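Local structure of fatty Acyl-Adenylate Ligase (Escherichia coli, 3PBK) at residues F383-I397 against L445-G457. The protein is a fatty acyl-adenylate ligase, a member of the AMP-binding (ANL) superfamily. Sequence-based numbering, arbitrary orientation.
Sequences FVNCGKALPEHGIEI and LGYLLDGYLYVTG. With 1ZZ (5'-O-[(S)-(dodecanoyloxy)(hydroxy)phosphoryl]adenosine), chain C.
The ring of Y452 is sandwiched between K388 and N385. K388 has CG anti to its own carbonyl carbon (chi1 -57°) and runs extended from there, which lays CE over one ring face, 3.6 Å from the Y452 centroid, as a CH-pi contact; NZ follows over that face, a cation-pi pair at 4.8 Å from the same centroid. On the opposite face the amide of N385 stands at 67° to the ring, its ND2 3.2 Å from Y452 CG. N385 OD1 accepts the backbone N-H of G387 in the carbonyl plane, 2.9 Å from G387 N, an Asx turn that fixes the amide's rotation. Two backbone hydrogen bonds tie residues 386-387 to strand 452-457, C386 N to L453 O (3.0 Å) and L453 N to G387 O (2.7 Å). The strand is one arm of the hairpin 445-457, closed by a type I' turn from L449 to Y452, in the antiparallel sheet of this AMP-binding fold. Strand 394-397 crosses beside the first arm, its direction 107° from that of strand 445-449. From it I395 and I397 reach the hairpin: I395 CD1 meets L453 CD2, the two side chains nearly at right angles, while I397 touches L448 and sets CD1 against L453 CD1. At the far end T456 CG2 sits over one face of F383, 3.8 Å from the ring centroid and displaced toward the rim, and Y447 OH, bonded to N357, approaches F383 obliquely. C386 SG and V455 CG2 touch in the pocket of 1ZZ, where V455 CG1 lies against the adenine C21.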
ATOM      1  N   PHE A 383       0.119  -7.709  19.151  1.00 13.23           N
ATOM      2  CA  PHE A 383      -0.573  -7.263  17.945  1.00 13.53           C
ATOM      3  C   PHE A 383      -1.113  -5.846  18.091  1.00 13.12           C
ATOM      4  O   PHE A 383      -1.514  -5.440  19.172  1.00 13.47           O
ATOM      5  CB  PHE A 383      -1.673  -8.254  17.559  1.00 14.25           C
ATOM      6  CG  PHE A 383      -1.142  -9.580  17.117  1.00 14.68           C
ATOM      7  CD1 PHE A 383      -0.526  -9.714  15.882  1.00 15.18           C
ATOM      8  CD2 PHE A 383      -1.222 -10.688  17.944  1.00 15.09           C
ATOM      9  CE1 PHE A 383      -0.011 -10.935  15.474  1.00 15.65           C
ATOM     10  CE2 PHE A 383      -0.706 -11.915  17.544  1.00 15.15           C
ATOM     11  CZ  PHE A 383      -0.104 -12.039  16.311  1.00 15.63           C
ATOM     12  N   VAL A 384      -1.102  -5.085  17.009  1.00 13.08           N
ATOM     13  CA  VAL A 384      -1.531  -3.698  17.090  1.00 13.54           C
ATOM     14  C   VAL A 384      -3.024  -3.537  16.805  1.00 14.74           C
ATOM     15  O   VAL A 384      -3.560  -4.130  15.877  1.00 14.20           O
ATOM     16  CB  VAL A 384      -0.692  -2.804  16.160  1.00 14.34           C
ATOM     17  CG1 VAL A 384      -1.201  -1.384  16.161  1.00 14.21           C
ATOM     18  CG2 VAL A 384       0.754  -2.835  16.587  1.00 15.08           C
ATOM     19  N   ASN A 385      -3.695  -2.751  17.637  1.00 13.98           N
ATOM     20  CA  ASN A 385      -5.102  -2.422  17.449  1.00 15.09           C
ATOM     21  C   ASN A 385      -5.283  -1.592  16.180  1.00 15.04           C
ATOM     22  O   ASN A 385      -4.743  -0.495  16.062  1.00 14.83           O
ATOM     23  CB  ASN A 385      -5.612  -1.658  18.676  1.00 14.96           C
ATOM     24  CG  ASN A 385      -7.117  -1.459  18.672  1.00 15.72           C
ATOM     25  OD1 ASN A 385      -7.710  -1.072  17.661  1.00 15.97           O
ATOM     26  ND2 ASN A 385      -7.742  -1.701  19.819  1.00 15.97           N
ATOM     27  N   CYS A 386      -6.050  -2.123  15.235  1.00 15.42           N
ATOM     28  CA  CYS A 386      -6.237  -1.478  13.939  1.00 15.29           C
ATOM     29  C   CYS A 386      -7.622  -0.867  13.785  1.00 15.53           C
ATOM     30  O   CYS A 386      -8.028  -0.531  12.682  1.00 16.00           O
ATOM     31  CB  CYS A 386      -5.974  -2.462  12.801  1.00 14.57           C
ATOM     32  SG  CYS A 386      -4.221  -2.880  12.576  1.00 15.91           S
ATOM     33  N   GLY A 387      -8.349  -0.726  14.884  1.00 15.37           N
ATOM     34  CA  GLY A 387      -9.597   0.012  14.847  1.00 16.01           C
ATOM     35  C   GLY A 387     -10.827  -0.859  14.744  1.00 16.00           C
ATOM     36  O   GLY A 387     -10.722  -2.085  14.731  1.00 15.49           O
ATOM     37  N   LYS A 388     -11.995  -0.222  14.694  1.00 15.89           N
ATOM     38  CA  LYS A 388     -13.252  -0.940  14.496  1.00 16.05           C
ATOM     39  C   LYS A 388     -13.789  -0.670  13.099  1.00 16.45           C
ATOM     40  O   LYS A 388     -13.311   0.235  12.410  1.00 16.35           O
ATOM     41  CB  LYS A 388     -14.303  -0.509  15.512  1.00 16.15           C
ATOM     42  CG  LYS A 388     -13.899  -0.676  16.954  1.00 17.46           C
ATOM     43  CD  LYS A 388     -15.117  -0.522  17.846  1.00 18.09           C
ATOM     44  CE  LYS A 388     -14.738  -0.408  19.302  1.00 18.14           C
ATOM     45  NZ  LYS A 388     -15.955  -0.555  20.145  1.00 20.40           N
ATOM     46  N   ALA A 389     -14.798  -1.432  12.684  1.00 16.10           N
ATOM     47  CA  ALA A 389     -15.383  -1.221  11.369  1.00 15.06           C
ATOM     48  C   ALA A 389     -15.850   0.220  11.206  1.00 15.35           C
ATOM     49  O   ALA A 389     -16.266   0.871  12.170  1.00 14.35           O
ATOM     50  CB  ALA A 389     -16.525  -2.183  11.133  1.00 14.75           C
ATOM     51  N   LEU A 390     -15.766   0.712   9.975  1.00 15.81           N
ATOM     52  CA  LEU A 390     -16.263   2.037   9.641  1.00 15.68           C
ATOM     53  C   LEU A 390     -17.789   2.049   9.541  1.00 16.57           C
ATOM     54  O   LEU A 390     -18.408   1.015   9.279  1.00 16.61           O
ATOM     55  CB  LEU A 390     -15.671   2.473   8.315  1.00 15.62           C
ATOM     56  CG  LEU A 390     -14.168   2.677   8.331  1.00 15.95           C
ATOM     57  CD1 LEU A 390     -13.633   2.649   6.909  1.00 16.22           C
ATOM     58  CD2 LEU A 390     -13.832   3.989   9.022  1.00 16.64           C
ATOM     59  N   PRO A 391     -18.407   3.225   9.756  1.00 17.50           N
ATOM     60  CA  PRO A 391     -19.852   3.335   9.549  1.00 17.03           C
ATOM     61  C   PRO A 391     -20.289   2.726   8.219  1.00 16.83           C
ATOM     62  O   PRO A 391     -19.719   3.016   7.164  1.00 16.28           O
ATOM     63  CB  PRO A 391     -20.080   4.846   9.550  1.00 17.01           C
ATOM     64  CG  PRO A 391     -19.058   5.360  10.475  1.00 16.64           C
ATOM     65  CD  PRO A 391     -17.838   4.484  10.275  1.00 17.79           C
ATOM     66  N   GLU A 392     -21.298   1.867   8.306  1.00 16.97           N
ATOM     67  CA  GLU A 392     -21.909   1.217   7.153  1.00 17.45           C
ATOM     68  C   GLU A 392     -21.086   0.075   6.559  1.00 16.88           C
ATOM     69  O   GLU A 392     -21.534  -0.571   5.614  1.00 17.11           O
ATOM     70  CB  GLU A 392     -22.297   2.238   6.083  1.00 19.00           C
ATOM     71  CG  GLU A 392     -23.347   3.244   6.562  1.00 21.93           C
ATOM     72  CD  GLU A 392     -23.821   4.195   5.461  1.00 28.23           C
ATOM     73  OE1 GLU A 392     -23.590   3.887   4.266  1.00 29.07           O
ATOM     74  OE2 GLU A 392     -24.435   5.243   5.792  1.00 30.92           O
ATOM     75  N   HIS A 393     -19.899  -0.186   7.114  1.00 16.73           N
ATOM     76  CA  HIS A 393     -19.068  -1.302   6.652  1.00 15.52           C
ATOM     77  C   HIS A 393     -18.983  -2.361   7.714  1.00 15.09           C
ATOM     78  O   HIS A 393     -18.988  -2.046   8.890  1.00 15.76           O
ATOM     79  CB  HIS A 393     -17.669  -0.825   6.318  1.00 15.06           C
ATOM     80  CG  HIS A 393     -17.653   0.328   5.382  1.00 15.15           C
ATOM     81  ND1 HIS A 393     -17.399   0.189   4.038  1.00 15.79           N
ATOM     82  CD2 HIS A 393     -17.906   1.641   5.584  1.00 16.29           C
ATOM     83  CE1 HIS A 393     -17.475   1.370   3.453  1.00 16.27           C
ATOM     84  NE2 HIS A 393     -17.782   2.270   4.369  1.00 16.27           N
ATOM     85  N   GLY A 394     -18.891  -3.618   7.305  1.00 14.97           N
ATOM     86  CA  GLY A 394     -18.785  -4.706   8.256  1.00 14.69           C
ATOM     87  C   GLY A 394     -17.425  -5.370   8.242  1.00 15.18           C
ATOM     88  O   GLY A 394     -16.763  -5.435   7.197  1.00 15.29           O
ATOM     89  N   ILE A 395     -16.991  -5.845   9.408  1.00 15.05           N
ATOM     90  CA  ILE A 395     -15.784  -6.667   9.503  1.00 14.75           C
ATOM     91  C   ILE A 395     -16.123  -7.890  10.325  1.00 14.22           C
ATOM     92  O   ILE A 395     -16.615  -7.773  11.434  1.00 14.88           O
ATOM     93  CB  ILE A 395     -14.609  -5.936  10.186  1.00 14.24           C
ATOM     94  CG1 ILE A 395     -14.087  -4.788   9.323  1.00 13.64           C
ATOM     95  CG2 ILE A 395     -13.475  -6.911  10.470  1.00 14.06           C
ATOM     96  CD1 ILE A 395     -13.031  -3.958  10.018  1.00 13.18           C
ATOM     97  N   GLU A 396     -15.867  -9.066   9.785  1.00 14.44           N
ATOM     98  CA  GLU A 396     -16.268 -10.284  10.457  1.00 15.70           C
ATOM     99  C   GLU A 396     -15.161 -11.330  10.352  1.00 15.65           C
ATOM    100  O   GLU A 396     -14.520 -11.457   9.317  1.00 15.39           O
ATOM    101  CB  GLU A 396     -17.571 -10.794   9.841  1.00 16.40           C
ATOM    102  CG  GLU A 396     -18.109 -12.095  10.419  1.00 18.04           C
ATOM    103  CD  GLU A 396     -19.573 -12.319  10.058  1.00 19.88           C
ATOM    104  OE1 GLU A 396     -20.427 -11.507  10.474  1.00 19.51           O
ATOM    105  OE2 GLU A 396     -19.874 -13.301   9.348  1.00 22.39           O
ATOM    106  N   ILE A 397     -14.922 -12.068  11.429  1.00 15.64           N
ATOM    107  CA  ILE A 397     -13.889 -13.090  11.400  1.00 16.41           C
ATOM    108  C   ILE A 397     -14.512 -14.453  11.161  1.00 17.34           C
ATOM    109  O   ILE A 397     -15.355 -14.901  11.933  1.00 18.08           O
ATOM    110  CB  ILE A 397     -13.055 -13.105  12.695  1.00 15.93           C
ATOM    111  CG1 ILE A 397     -12.452 -11.722  12.957  1.00 14.86           C
ATOM    112  CG2 ILE A 397     -11.963 -14.160  12.612  1.00 15.99           C
ATOM    113  CD1 ILE A 397     -11.439 -11.288  11.918  1.00 14.96           C
ATOM    114  N   LEU A 445      -5.381 -12.910   8.184  1.00 17.09           N
ATOM    115  CA  LEU A 445      -5.731 -13.500   9.462  1.00 16.44           C
ATOM    116  C   LEU A 445      -5.810 -12.439  10.551  1.00 16.24           C
ATOM    117  O   LEU A 445      -5.016 -11.493  10.586  1.00 15.85           O
ATOM    118  CB  LEU A 445      -4.711 -14.560   9.847  1.00 16.75           C
ATOM    119  CG  LEU A 445      -4.645 -15.786   8.952  1.00 17.65           C
ATOM    120  CD1 LEU A 445      -3.473 -16.661   9.388  1.00 19.25           C
ATOM    121  CD2 LEU A 445      -5.952 -16.532   9.020  1.00 16.72           C
ATOM    122  N   GLY A 446      -6.773 -12.606  11.445  1.00 15.38           N
ATOM    123  CA  GLY A 446      -6.954 -11.668  12.530  1.00 15.09           C
ATOM    124  C   GLY A 446      -8.020 -12.143  13.490  1.00 15.87           C
ATOM    125  O   GLY A 446      -8.501 -13.276  13.399  1.00 16.44           O
ATOM    126  N   TYR A 447      -8.394 -11.275  14.419  1.00 15.21           N
ATOM    127  CA  TYR A 447      -9.432 -11.601  15.379  1.00 15.32           C
ATOM    128  C   TYR A 447      -9.979 -10.285  15.901  1.00 15.38           C
ATOM    129  O   TYR A 447      -9.326  -9.248  15.743  1.00 15.53           O
ATOM    130  CB  TYR A 447      -8.845 -12.428  16.519  1.00 15.35           C
ATOM    131  CG  TYR A 447      -7.750 -11.709  17.281  1.00 15.67           C
ATOM    132  CD1 TYR A 447      -6.446 -11.682  16.802  1.00 15.59           C
ATOM    133  CD2 TYR A 447      -8.020 -11.050  18.484  1.00 15.60           C
ATOM    134  CE1 TYR A 447      -5.441 -11.032  17.497  1.00 15.14           C
ATOM    135  CE2 TYR A 447      -7.016 -10.395  19.181  1.00 15.17           C
ATOM    136  CZ  TYR A 447      -5.732 -10.391  18.676  1.00 14.95           C
ATOM    137  OH  TYR A 447      -4.725  -9.750  19.346  1.00 15.46           O
ATOM    138  N   LEU A 448     -11.167 -10.310  16.499  1.00 15.00           N
ATOM    139  CA  LEU A 448     -11.697  -9.113  17.149  1.00 14.99           C
ATOM    140  C   LEU A 448     -11.526  -9.175  18.665  1.00 15.82           C
ATOM    141  O   LEU A 448     -11.485 -10.250  19.255  1.00 16.32           O
ATOM    142  CB  LEU A 448     -13.178  -8.907  16.819  1.00 15.42           C
ATOM    143  CG  LEU A 448     -13.612  -8.236  15.510  1.00 14.45           C
ATOM    144  CD1 LEU A 448     -12.563  -7.254  15.054  1.00 14.42           C
ATOM    145  CD2 LEU A 448     -13.896  -9.251  14.431  1.00 13.77           C
ATOM    146  N   LEU A 449     -11.421  -8.013  19.290  1.00 15.53           N
ATOM    147  CA  LEU A 449     -11.525  -7.925  20.730  1.00 15.93           C
ATOM    148  C   LEU A 449     -12.206  -6.608  20.998  1.00 16.76           C
ATOM    149  O   LEU A 449     -11.706  -5.564  20.598  1.00 17.05           O
ATOM    150  CB  LEU A 449     -10.151  -7.930  21.387  1.00 16.72           C
ATOM    151  CG  LEU A 449      -9.969  -8.866  22.589  1.00 16.69           C
ATOM    152  CD1 LEU A 449      -8.921  -8.323  23.540  1.00 15.66           C
ATOM    153  CD2 LEU A 449     -11.273  -9.080  23.306  1.00 16.89           C
ATOM    154  N   ASP A 450     -13.350  -6.659  21.671  1.00 17.45           N
ATOM    155  CA  ASP A 450     -14.172  -5.477  21.916  1.00 17.34           C
ATOM    156  C   ASP A 450     -14.293  -4.682  20.635  1.00 17.43           C
ATOM    157  O   ASP A 450     -14.131  -3.466  20.629  1.00 17.75           O
ATOM    158  CB  ASP A 450     -13.599  -4.618  23.043  1.00 17.14           C
ATOM    159  CG  ASP A 450     -13.206  -5.451  24.261  1.00 19.89           C
ATOM    160  OD1 ASP A 450     -13.995  -6.362  24.629  1.00 20.50           O
ATOM    161  OD2 ASP A 450     -12.111  -5.209  24.843  1.00 19.61           O
ATOM    162  N   GLY A 451     -14.550  -5.393  19.542  1.00 17.14           N
ATOM    163  CA  GLY A 451     -14.914  -4.766  18.284  1.00 16.97           C
ATOM    164  C   GLY A 451     -13.770  -4.181  17.491  1.00 16.41           C
ATOM    165  O   GLY A 451     -13.969  -3.684  16.377  1.00 15.91           O
ATOM    166  N   TYR A 452     -12.578  -4.226  18.077  1.00 16.22           N
ATOM    167  CA  TYR A 452     -11.376  -3.777  17.407  1.00 15.78           C
ATOM    168  C   TYR A 452     -10.741  -4.931  16.639  1.00 15.54           C
ATOM    169  O   TYR A 452     -10.737  -6.069  17.101  1.00 15.53           O
ATOM    170  CB  TYR A 452     -10.385  -3.230  18.425  1.00 16.42           C
ATOM    171  CG  TYR A 452     -10.822  -1.954  19.101  1.00 17.08           C
ATOM    172  CD1 TYR A 452     -10.999  -0.777  18.376  1.00 16.77           C
ATOM    173  CD2 TYR A 452     -11.032  -1.916  20.474  1.00 17.56           C
ATOM    174  CE1 TYR A 452     -11.389   0.395  19.004  1.00 17.50           C
ATOM    175  CE2 TYR A 452     -11.424  -0.750  21.111  1.00 17.51           C
ATOM    176  CZ  TYR A 452     -11.597   0.399  20.375  1.00 18.13           C
ATOM    177  OH  TYR A 452     -11.984   1.543  21.027  1.00 19.06           O
ATOM    178  N   LEU A 453     -10.203  -4.631  15.464  1.00 14.99           N
ATOM    179  CA  LEU A 453      -9.573  -5.639  14.627  1.00 14.55           C
ATOM    180  C   LEU A 453      -8.085  -5.768  14.934  1.00 14.53           C
ATOM    181  O   LEU A 453      -7.374  -4.774  15.031  1.00 14.78           O
ATOM    182  CB  LEU A 453      -9.762  -5.277  13.153  1.00 14.60           C
ATOM    183  CG  LEU A 453      -9.203  -6.217  12.083  1.00 14.01           C
ATOM    184  CD1 LEU A 453      -9.834  -7.596  12.183  1.00 13.75           C
ATOM    185  CD2 LEU A 453      -9.430  -5.627  10.710  1.00 13.69           C
ATOM    186  N   TYR A 454      -7.614  -6.997  15.082  1.00 14.44           N
ATOM    187  CA  TYR A 454      -6.189  -7.230  15.228  1.00 14.63           C
ATOM    188  C   TYR A 454      -5.653  -8.030  14.048  1.00 14.75           C
ATOM    189  O   TYR A 454      -5.949  -9.211  13.904  1.00 15.32           O
ATOM    190  CB  TYR A 454      -5.901  -7.910  16.568  1.00 14.52           C
ATOM    191  CG  TYR A 454      -6.082  -6.953  17.718  1.00 15.02           C
ATOM    192  CD1 TYR A 454      -7.273  -6.909  18.425  1.00 15.61           C
ATOM    193  CD2 TYR A 454      -5.085  -6.046  18.060  1.00 14.73           C
ATOM    194  CE1 TYR A 454      -7.460  -6.008  19.465  1.00 15.73           C
ATOM    195  CE2 TYR A 454      -5.266  -5.143  19.095  1.00 14.60           C
ATOM    196  CZ  TYR A 454      -6.453  -5.134  19.791  1.00 15.24           C
ATOM    197  OH  TYR A 454      -6.650  -4.259  20.826  1.00 15.80           O
ATOM    198  N   VAL A 455      -4.879  -7.383  13.189  1.00 14.43           N
ATOM    199  CA  VAL A 455      -4.408  -8.051  11.984  1.00 15.71           C
ATOM    200  C   VAL A 455      -3.112  -8.775  12.282  1.00 16.20           C
ATOM    201  O   VAL A 455      -2.132  -8.149  12.677  1.00 16.77           O
ATOM    202  CB  VAL A 455      -4.161  -7.059  10.818  1.00 16.70           C
ATOM    203  CG1 VAL A 455      -3.963  -7.818   9.524  1.00 16.86           C
ATOM    204  CG2 VAL A 455      -5.320  -6.069  10.676  1.00 15.94           C
ATOM    205  N   THR A 456      -3.090 -10.089  12.083  1.00 16.17           N
ATOM    206  CA  THR A 456      -1.903 -10.862  12.451  1.00 16.37           C
ATOM    207  C   THR A 456      -0.973 -11.201  11.286  1.00 17.46           C
ATOM    208  O   THR A 456       0.222 -11.413  11.498  1.00 17.91           O
ATOM    209  CB  THR A 456      -2.283 -12.157  13.136  1.00 15.63           C
ATOM    210  OG1 THR A 456      -2.899 -13.014  12.177  1.00 16.17           O
ATOM    211  CG2 THR A 456      -3.257 -11.891  14.264  1.00 15.61           C
ATOM    212  N   GLY A 457      -1.523 -11.263  10.072  1.00 17.63           N
ATOM    213  CA  GLY A 457      -0.764 -11.579   8.871  1.00 17.95           C
ATOM    214  C   GLY A 457      -1.618 -12.127   7.729  1.00 19.51           C
ATOM    215  O   GLY A 457      -2.842 -12.198   7.838  1.00 19.01           O
TER
HETATM  216  P   1ZZ C   1      -2.763  -2.969  -0.596  1.00 26.52           P
HETATM  217  C1  1ZZ C   1      -5.327  10.898   4.082  1.00 17.34           C
HETATM  218  N1  1ZZ C   1      -2.073  -5.083   5.269  1.00 22.26           N
HETATM  219  O1  1ZZ C   1      -1.764  -1.046   1.944  1.00 25.44           O
HETATM  220  C2  1ZZ C   1      -5.842   9.484   4.120  1.00 15.47           C
HETATM  221  N2  1ZZ C   1      -2.489  -3.202   6.365  1.00 20.15           N
HETATM  222  O2  1ZZ C   1      -3.163  -1.550   0.145  1.00 25.21           O
HETATM  223  C3  1ZZ C   1      -4.820   8.351   4.105  1.00 16.00           C
HETATM  224  N3  1ZZ C   1      -1.428  -6.420   7.349  1.00 21.20           N
HETATM  225  O3  1ZZ C   1      -3.906  -3.724  -1.403  1.00 23.68           O
HETATM  226  C4  1ZZ C   1      -5.411   6.949   4.342  1.00 15.93           C
HETATM  227  N4  1ZZ C   1      -1.530  -5.213   9.326  1.00 21.68           N
HETATM  228  O4  1ZZ C   1      -1.735  -2.783  -1.488  1.00 28.96           O
HETATM  229  C5  1ZZ C   1      -4.550   5.761   4.783  1.00 15.37           C
HETATM  230  N5  1ZZ C   1      -2.235  -2.881   9.284  1.00 18.40           N
HETATM  231  O5  1ZZ C   1      -2.298  -3.987   0.542  1.00 25.00           O
HETATM  232  C6  1ZZ C   1      -5.143   4.443   4.356  1.00 15.04           C
HETATM  233  O6  1ZZ C   1      -2.036  -5.257   3.009  1.00 24.70           O
HETATM  234  C7  1ZZ C   1      -5.005   3.213   5.216  1.00 16.79           C
HETATM  235  O7  1ZZ C   1      -2.799  -8.497   4.194  1.00 23.83           O
HETATM  236  C8  1ZZ C   1      -4.973   1.877   4.508  1.00 17.20           C
HETATM  237  O8  1ZZ C   1      -4.966  -7.298   2.769  1.00 20.04           O
HETATM  238  C9  1ZZ C   1      -3.799   0.916   4.743  1.00 18.91           C
HETATM  239  C10 1ZZ C   1      -3.106   0.253   3.580  1.00 21.16           C
HETATM  240  C11 1ZZ C   1      -3.715  -0.215   2.331  1.00 21.86           C
HETATM  241  C12 1ZZ C   1      -2.877  -1.095   1.530  1.00 24.75           C
HETATM  242  C13 1ZZ C   1      -3.253  -4.948   0.912  1.00 23.61           C
HETATM  243  C14 1ZZ C   1      -2.883  -5.913   2.046  1.00 22.44           C
HETATM  244  C15 1ZZ C   1      -3.872  -6.505   3.067  1.00 21.35           C
HETATM  245  C16 1ZZ C   1      -2.933  -7.110   4.023  1.00 23.43           C
HETATM  246  C17 1ZZ C   1      -1.893  -6.053   4.165  1.00 24.49           C
HETATM  247  C18 1ZZ C   1      -2.464  -3.817   5.132  1.00 21.80           C
HETATM  248  C19 1ZZ C   1      -2.100  -4.167   7.295  1.00 20.43           C
HETATM  249  C20 1ZZ C   1      -1.839  -5.288   6.668  1.00 20.85           C
HETATM  250  C21 1ZZ C   1      -1.280  -6.329   8.694  1.00 21.86           C
HETATM  251  C22 1ZZ C   1      -1.952  -4.084   8.608  1.00 20.27           C